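Local coordinates for hypothetical conserved protein, GK0453 (Geobacillus kaustophilus, PDB 2YXY) that is of unknown function but belongs to the DUF1811 family, pairing a helical hairpin with a small antiparallel beta-sheet domain, at residues Lys16-Leu19 / Gln20-Ile23. Residues are numbered along the deposited sequence; the frame is centred on the assembly and turned at random.
Sequences KEEL and QQEI
A water molecule is gripped by Lys16 and Gln20, one helical turn apart: it accepts from NE2 of Gln20 at 2.6 Å and from NZ of Lys16 at 3.1 Å. The two chains lie alongside each other, their ends leaving the helix in the same direction, both also touching Met56. The lysine is extended until its last torsion (chi4 -53°), where the bend brings the ammonium beside the amide; NZ and NE2, both donors, stay 4.1 Å apart, and the water gives each an acceptor. At the backbone of the same pair, Gln20 N donates to Lys16 O (2.9 Å, 163° at the hydrogen), the first of four successive i to i+4 bonds ending with Ile23 N to Leu19 O.

One residue on, Glu17 and Gln21 meet obliquely, carboxylate and amide planes 58° apart. Gln21 CG lies 3.2 Å from Glu17 OE1, while its NE2 comes within 3.3 Å of Glu17 OE2, but the geometry is wrong for a hydrogen bond, and the two polar ends are simply in van der Waals contact.

Glu18 and Glu22 send their carboxylates to earlier residues. Glu18 OE1 forms a salt bridge with Lys9 and its OE2 accepts from the backbone N of Thr15, just before the helix, as in the N3-to-N-cap half of a capping box; Glu22 OE1 is hydrogen-bonded to Tyr11 OH. Leu19 and Ile23 instead pack on Ala52 of helix 39-54, joining the two helices of the hairpin.

The first turns of helix 16-36 are thus amphipathic: aliphatic groups meet the partner helix, the Glu18 and Glu22 carboxylates bond to residues ahead of the helix, and the Lys16-Gln20 pair is linked through water rather than directly.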
ATOM      1  N   LYS A  16      -0.567  14.976   7.358  1.00 20.00           N
ATOM      2  CA  LYS A  16       0.641  14.215   7.097  1.00 22.38           C
ATOM      3  C   LYS A  16       1.298  13.843   8.424  1.00 24.71           C
ATOM      4  O   LYS A  16       1.751  12.708   8.624  1.00 19.97           O
ATOM      5  CB  LYS A  16       1.601  15.037   6.218  1.00 19.17           C
ATOM      6  CG  LYS A  16       2.657  14.163   5.491  1.00 28.55           C
ATOM      7  CD  LYS A  16       3.783  14.985   4.936  1.00 32.13           C
ATOM      8  CE  LYS A  16       4.495  14.275   3.812  1.00 39.64           C
ATOM      9  NZ  LYS A  16       4.965  12.914   4.152  1.00 33.60           N
ATOM     10  N   GLU A  17       1.344  14.797   9.342  1.00 24.20           N
ATOM     11  CA  GLU A  17       1.937  14.534  10.651  1.00 31.61           C
ATOM     12  C   GLU A  17       1.234  13.371  11.370  1.00 28.63           C
ATOM     13  O   GLU A  17       1.886  12.540  11.996  1.00 30.65           O
ATOM     14  CB  GLU A  17       1.869  15.792  11.509  1.00 39.39           C
ATOM     15  CG  GLU A  17       3.190  16.167  12.141  1.00 52.61           C
ATOM     16  CD  GLU A  17       3.558  15.279  13.303  1.00 65.49           C
ATOM     17  OE1 GLU A  17       3.810  14.071  13.092  1.00 73.19           O
ATOM     18  OE2 GLU A  17       3.591  15.793  14.442  1.00 76.51           O
ATOM     19  N   GLU A  18      -0.092  13.307  11.260  1.00 25.10           N
ATOM     20  CA  GLU A  18      -0.858  12.247  11.899  1.00 24.57           C
ATOM     21  C   GLU A  18      -0.628  10.908  11.207  1.00 24.36           C
ATOM     22  O   GLU A  18      -0.531   9.877  11.862  1.00 25.33           O
ATOM     23  CB  GLU A  18      -2.348  12.619  11.917  1.00 21.69           C
ATOM     24  CG  GLU A  18      -2.641  13.757  12.923  1.00 25.57           C
ATOM     25  CD  GLU A  18      -4.038  14.336  12.766  1.00 28.44           C
ATOM     26  OE1 GLU A  18      -4.518  14.938  13.744  1.00 31.66           O
ATOM     27  OE2 GLU A  18      -4.647  14.221  11.668  1.00 20.13           O
ATOM     28  N   LEU A  19      -0.532  10.926   9.884  1.00 19.96           N
ATOM     29  CA  LEU A  19      -0.276   9.701   9.155  1.00 23.42           C
ATOM     30  C   LEU A  19       1.093   9.164   9.555  1.00 24.39           C
ATOM     31  O   LEU A  19       1.220   7.972   9.810  1.00 24.48           O
ATOM     32  CB  LEU A  19      -0.338   9.941   7.643  1.00 17.56           C
ATOM     33  CG  LEU A  19      -1.787  10.118   7.166  1.00 20.90           C
ATOM     34  CD1 LEU A  19      -1.814  10.773   5.759  1.00 19.70           C
ATOM     35  CD2 LEU A  19      -2.489   8.732   7.156  1.00 19.43           C
ATOM     36  N   GLN A  20       2.096  10.044   9.651  1.00 24.27           N
ATOM     37  CA  GLN A  20       3.459   9.614  10.019  1.00 28.46           C
ATOM     38  C   GLN A  20       3.528   8.989  11.409  1.00 29.27           C
ATOM     39  O   GLN A  20       4.251   8.002  11.620  1.00 28.64           O
ATOM     40  CB  GLN A  20       4.446  10.785   9.958  1.00 27.49           C
ATOM     41  CG  GLN A  20       4.777  11.246   8.546  1.00 36.51           C
ATOM     42  CD  GLN A  20       5.795  10.350   7.855  1.00 55.98           C
ATOM     43  OE1 GLN A  20       5.655   9.119   7.822  1.00 60.28           O
ATOM     44  NE2 GLN A  20       6.826  10.967   7.286  1.00 52.69           N
ATOM     45  N   GLN A  21       2.805   9.594  12.355  1.00 22.64           N
ATOM     46  CA  GLN A  21       2.739   9.093  13.722  1.00 29.88           C
ATOM     47  C   GLN A  21       2.022   7.731  13.730  1.00 27.96           C
ATOM     48  O   GLN A  21       2.410   6.824  14.459  1.00 24.26           O
ATOM     49  CB  GLN A  21       1.996  10.102  14.628  1.00 26.13           C
ATOM     50  CG  GLN A  21       2.725  11.452  14.657  1.00 43.88           C
ATOM     51  CD  GLN A  21       2.002  12.552  15.407  1.00 49.50           C
ATOM     52  OE1 GLN A  21       0.829  12.843  15.146  1.00 57.12           O
ATOM     53  NE2 GLN A  21       2.711  13.194  16.330  1.00 55.00           N
ATOM     54  N   GLU A  22       0.952   7.603  12.948  1.00 22.28           N
ATOM     55  CA  GLU A  22       0.257   6.330  12.888  1.00 26.45           C
ATOM     56  C   GLU A  22       1.256   5.281  12.326  1.00 24.80           C
ATOM     57  O   GLU A  22       1.408   4.192  12.866  1.00 21.35           O
ATOM     58  CB  GLU A  22      -0.967   6.446  11.986  1.00 24.07           C
ATOM     59  CG  GLU A  22      -1.625   5.104  11.660  1.00 25.70           C
ATOM     60  CD  GLU A  22      -2.485   4.574  12.798  1.00 29.43           C
ATOM     61  OE1 GLU A  22      -3.189   3.550  12.588  1.00 31.39           O
ATOM     62  OE2 GLU A  22      -2.451   5.181  13.893  1.00 32.35           O
ATOM     63  N   ILE A  23       1.975   5.640  11.272  1.00 19.06           N
ATOM     64  CA  ILE A  23       2.917   4.699  10.681  1.00 23.66           C
ATOM     65  C   ILE A  23       4.005   4.275  11.665  1.00 27.17           C
ATOM     66  O   ILE A  23       4.387   3.097  11.696  1.00 21.77           O
ATOM     67  CB  ILE A  23       3.544   5.285   9.404  1.00 26.91           C
ATOM     68  CG1 ILE A  23       2.480   5.296   8.298  1.00 24.39           C
ATOM     69  CG2 ILE A  23       4.791   4.473   8.990  1.00 21.50           C
ATOM     70  CD1 ILE A  23       2.765   6.272   7.155  1.00 20.17           C
TER
HETATM   71  O   HOH W   1       6.423  13.483   6.801  1.00 50.41           O